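Local coordinates for protein AlkZ (Streptomyces sahachiroi, PDB 5UUJ) that is a DNA glycosylase of the AlkZ-like family, related to helix-turn-helix proteins, at residues A[11-14]-A[15-18]; A[50-53]-A[54-58]. All coordinates share one frame; numbering follows the deposited sequence.

Contact 1 of 2, residues A[11-14]-A[15-18]; sequences QVFA and WRMQ
Val12 and Arg16 lie side by side one turn apart in helix 9-19, and the valine's CG1 methyl rests over a face of the guanidinium, 3.3 Å from Arg16 NE. Val12 turns this methyl anti to its backbone N (chi1 169°), while the arginine, extended from CG to NE, runs alongside the valine. The guanidinium uses its N-H groups beyond the helix: NE gives a hydrogen bond to Gly220 O and NH2 one to Pro221 O. Arginine suits this buried place because its aliphatic stem packs on valine while its planar head serves two carbonyls. At the ring edge of Phe13, CE1 comes 4.1 Å from Arg16 NH1, the two planes 50° apart.

The main chain satisfies itself in i to i+4 fashion. Trp15 N reaches Gln11 O at 2.9 Å, and Arg16 N donates to Val12 O at 2.8 Å and a nearly straight 167°. N of Met17, a selenomethionine, donates to Phe13 O, and Gln18 N bonds Ala14 O at 3.0 Å, a less straight bond than that of Arg16.

The amphipathic Trp15 buries its indole yet donates a hydrogen bond from NE1 to Glu271 OE1, and Gln11 NE2 bonds Thr275 O. Around the helix, Phe13 and Met17 meet Tyr290 of helix 289-292, Val12 touches Pro221 just after helix 204-219, and Trp15 faces helix 269-274 through Glu271.

Contact 2 of 2, residues A[50-53]-A[54-58]; sequences LNVA and LRQAA
Leu50 and Leu54 cross obliquely where helix 45-53 runs out, Leu50 CG lying 3.7 Å from Leu54 CD1. Their first torsions differ: CG of Leu50 stands anti to the backbone N (chi1 -179°), that of Leu54 anti to the carbonyl carbon (chi1 -71°), and the two branched ends meet although one residue lies in the helix and the other beyond it. Branched, apolar leucine fits here, as both residues also touch Ala364 of helix 351-365.

After Leu54 the backbone bonding changes from i to i+4 to i to i+3. Leu54 N still donates to Leu50 O at 2.8 Å, whereas Arg55 N turns to Val52 O and Gln56 N to Ala53 O (3.1 Å), closing a type I turn from Ala53 to Gln56.

Arg55 stays extended from CG to NE, then swings its head at chi4, 80°, which brings NH1 to Asn51 O at 3.1 Å, with the oxygen in the guanidinium plane. Gln56, also extended beyond CG, passes its stem over Val52 O, with CG 3.7 Å from that oxygen; glutamine offers both an acceptor, OE1 to Asp60 N, and a donor, NE2 to Pro28 O.

Asn51 O loses its i+4 amide, Arg55 N, to Val52 O, and Arg55 NH1 takes it up. Long, with several donors, arginine can also serve Gln20 O through NE, while Asp288, salt-bridged to NH1, probably offsets its buried charge.

In the fold
Along the chain the two contacts come in series, contact 1 inside helix 9-19 and contact 2 where helix 45-53 gives way to the loop before helix 62-69. Their centres are about 17 Å apart and their nearest atoms about 7 Å, so they do not touch. Some neighbouring stretches nevertheless serve both: the chain that follows helix 9-19 supplies Glu23 to Met17 of contact 1, and Gln20 and Leu22 to contact 2, while the region near residues 286-294 offers Tyr290 and Pro294 to contact 1, Gly286 and Asp288 to contact 2. Contact 1 thereby joins the N-terminal helix to mid-chain segments, and contact 2 joins helix 45-53 to helix 351-365 near the C-terminus.

Contact 1 of 2, residues A[11-14]-A[15-18]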
loop_
_atom_site.group_PDB
_atom_site.type_symbol
_atom_site.label_atom_id
_atom_site.label_comp_id
_atom_site.label_asym_id
_atom_site.label_seq_id
_atom_site.Cartn_x
_atom_site.Cartn_y
_atom_site.Cartn_z
ATOM N N GLN A 11 18.467 10.307 -9.996
ATOM C CA GLN A 11 17.617 11.486 -9.860
ATOM C C GLN A 11 16.221 11.068 -9.412
ATOM O O GLN A 11 15.676 11.618 -8.455
ATOM C CB GLN A 11 17.525 12.262 -11.170
ATOM C CG GLN A 11 18.709 13.155 -11.457
ATOM C CD GLN A 11 18.447 14.087 -12.622
ATOM O OE1 GLN A 11 18.244 13.641 -13.754
ATOM N NE2 GLN A 11 18.435 15.388 -12.349
ATOM N N VAL A 12 15.650 10.090 -10.113
ATOM C CA VAL A 12 14.310 9.601 -9.814
ATOM C C VAL A 12 14.225 9.087 -8.376
ATOM O O VAL A 12 13.270 9.388 -7.664
ATOM C CB VAL A 12 13.889 8.484 -10.801
ATOM C CG1 VAL A 12 12.616 7.772 -10.336
ATOM C CG2 VAL A 12 13.686 9.066 -12.197
ATOM N N PHE A 13 15.228 8.327 -7.947
ATOM C CA PHE A 13 15.228 7.762 -6.600
ATOM C C PHE A 13 15.220 8.860 -5.544
ATOM O O PHE A 13 14.467 8.791 -4.570
ATOM C CB PHE A 13 16.443 6.854 -6.388
ATOM C CG PHE A 13 16.478 5.657 -7.294
ATOM C CD1 PHE A 13 15.309 5.112 -7.804
ATOM C CD2 PHE A 13 17.686 5.076 -7.639
ATOM C CE1 PHE A 13 15.346 4.010 -8.635
ATOM C CE2 PHE A 13 17.729 3.971 -8.472
ATOM C CZ PHE A 13 16.557 3.440 -8.969
ATOM N N ALA A 14 16.063 9.870 -5.741
ATOM C CA ALA A 14 16.138 10.993 -4.815
ATOM C C ALA A 14 14.812 11.748 -4.768
ATOM O O ALA A 14 14.351 12.143 -3.697
ATOM C CB ALA A 14 17.264 11.930 -5.208
ATOM N N TRP A 15 14.203 11.945 -5.933
ATOM C CA TRP A 15 12.940 12.663 -6.013
ATOM C C TRP A 15 11.831 11.879 -5.315
ATOM O O TRP A 15 11.049 12.443 -4.550
ATOM C CB TRP A 15 12.562 12.932 -7.470
ATOM C CG TRP A 15 11.284 13.699 -7.600
ATOM C CD1 TRP A 15 11.127 15.050 -7.494
ATOM C CD2 TRP A 15 9.980 13.159 -7.847
ATOM N NE1 TRP A 15 9.806 15.384 -7.658
ATOM C CE2 TRP A 15 9.081 14.242 -7.876
ATOM C CE3 TRP A 15 9.487 11.868 -8.044
ATOM C CZ2 TRP A 15 7.715 14.074 -8.097
ATOM C CZ3 TRP A 15 8.128 11.703 -8.265
ATOM C CH2 TRP A 15 7.260 12.800 -8.290
ATOM N N ARG A 16 11.778 10.575 -5.576
ATOM C CA ARG A 16 10.801 9.706 -4.926
ATOM C C ARG A 16 10.950 9.754 -3.408
ATOM O O ARG A 16 9.961 9.854 -2.684
ATOM C CB ARG A 16 10.946 8.265 -5.417
ATOM C CG ARG A 16 10.421 8.028 -6.822
ATOM C CD ARG A 16 10.743 6.629 -7.308
ATOM N NE ARG A 16 10.211 6.380 -8.644
ATOM C CZ ARG A 16 10.468 5.293 -9.367
ATOM N NH1 ARG A 16 11.259 4.344 -8.887
ATOM N NH2 ARG A 16 9.940 5.160 -10.574
HETATM N N MSE A 17 12.188 9.690 -2.930
HETATM C CA MSE A 17 12.438 9.691 -1.495
HETATM C C MSE A 17 12.077 11.027 -0.858
HETATM O O MSE A 17 11.741 11.088 0.325
HETATM C CB MSE A 17 13.898 9.351 -1.213
HETATM C CG MSE A 17 14.200 7.874 -1.382
HETATM SE SE MSE A 17 15.997 7.425 -0.796
HETATM C CE MSE A 17 15.630 5.675 -0.022
ATOM N N GLN A 18 12.148 12.095 -1.639
ATOM C CA GLN A 18 11.689 13.391 -1.175
ATOM C C GLN A 18 10.167 13.368 -1.051
ATOM O O GLN A 18 9.611 13.774 -0.031
ATOM C CB GLN A 18 12.156 14.499 -2.123
ATOM C CG GLN A 18 11.633 15.881 -1.781
ATOM C CD GLN A 18 10.418 16.272 -2.611
ATOM O OE1 GLN A 18 9.335 16.509 -2.075
ATOM N NE2 GLN A 18 10.599 16.350 -3.927
#

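Contact 2 of 2, residues A[50-53]-A[54-58]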
loop_
_atom_site.group_PDB
_atom_site.type_symbol
_atom_site.label_atom_id
_atom_site.label_comp_id
_atom_site.label_asym_id
_atom_site.label_seq_id
_atom_site.Cartn_x
_atom_site.Cartn_y
_atom_site.Cartn_z
ATOM N N LEU A 50 5.740 0.852 11.732
ATOM C CA LEU A 50 7.153 1.154 11.549
ATOM C C LEU A 50 7.386 2.027 10.323
ATOM O O LEU A 50 8.154 2.984 10.373
ATOM C CB LEU A 50 7.960 -0.142 11.431
ATOM C CG LEU A 50 9.473 0.005 11.261
ATOM C CD1 LEU A 50 10.100 0.625 12.503
ATOM C CD2 LEU A 50 10.107 -1.341 10.948
ATOM N N ASN A 51 6.714 1.702 9.224
ATOM C CA ASN A 51 6.942 2.403 7.964
ATOM C C ASN A 51 6.459 3.851 7.994
ATOM O O ASN A 51 6.992 4.705 7.283
ATOM C CB ASN A 51 6.275 1.647 6.819
ATOM C CG ASN A 51 6.948 0.311 6.538
ATOM O OD1 ASN A 51 8.125 0.115 6.862
ATOM N ND2 ASN A 51 6.209 -0.611 5.932
ATOM N N VAL A 52 5.458 4.129 8.821
ATOM C CA VAL A 52 5.045 5.504 9.058
ATOM C C VAL A 52 6.064 6.193 9.968
ATOM O O VAL A 52 6.500 7.313 9.692
ATOM C CB VAL A 52 3.635 5.574 9.684
ATOM C CG1 VAL A 52 3.276 7.001 10.076
ATOM C CG2 VAL A 52 2.606 5.023 8.708
ATOM N N ALA A 53 6.452 5.511 11.042
ATOM C CA ALA A 53 7.341 6.095 12.046
ATOM C C ALA A 53 8.713 6.427 11.469
ATOM O O ALA A 53 9.320 7.432 11.842
ATOM C CB ALA A 53 7.488 5.156 13.231
ATOM N N LEU A 54 9.203 5.582 10.566
ATOM C CA LEU A 54 10.503 5.811 9.948
ATOM C C LEU A 54 10.481 7.052 9.056
ATOM O O LEU A 54 11.526 7.616 8.746
ATOM C CB LEU A 54 10.936 4.589 9.137
ATOM C CG LEU A 54 11.337 3.340 9.931
ATOM C CD1 LEU A 54 11.524 2.159 8.994
ATOM C CD2 LEU A 54 12.601 3.575 10.734
ATOM N N ARG A 55 9.288 7.477 8.655
ATOM C CA ARG A 55 9.138 8.647 7.793
ATOM C C ARG A 55 8.891 9.922 8.603
ATOM O O ARG A 55 8.436 10.938 8.070
ATOM C CB ARG A 55 8.007 8.406 6.792
ATOM C CG ARG A 55 8.417 7.470 5.671
ATOM C CD ARG A 55 7.264 7.130 4.761
ATOM N NE ARG A 55 7.726 6.566 3.499
ATOM C CZ ARG A 55 8.095 5.300 3.328
ATOM N NH1 ARG A 55 8.066 4.449 4.344
ATOM N NH2 ARG A 55 8.497 4.883 2.135
ATOM N N GLN A 56 9.207 9.853 9.893
ATOM C CA GLN A 56 9.099 10.997 10.792
ATOM C C GLN A 56 10.454 11.291 11.426
ATOM O O GLN A 56 11.092 10.394 11.973
ATOM C CB GLN A 56 8.054 10.729 11.873
ATOM C CG GLN A 56 6.641 10.580 11.327
ATOM C CD GLN A 56 5.685 9.966 12.331
ATOM O OE1 GLN A 56 6.079 9.150 13.165
ATOM N NE2 GLN A 56 4.420 10.355 12.255
ATOM N N ALA A 57 10.883 12.550 11.343
ATOM C CA ALA A 57 12.178 12.974 11.876
ATOM C C ALA A 57 12.324 12.552 13.330
ATOM O O ALA A 57 13.393 12.120 13.758
ATOM C CB ALA A 57 12.340 14.478 11.743
ATOM N N ALA A 58 11.236 12.693 14.078
ATOM C CA ALA A 58 11.137 12.161 15.429
ATOM C C ALA A 58 10.103 11.038 15.418
ATOM O O ALA A 58 8.913 11.299 15.595
ATOM C CB ALA A 58 10.746 13.252 16.415
#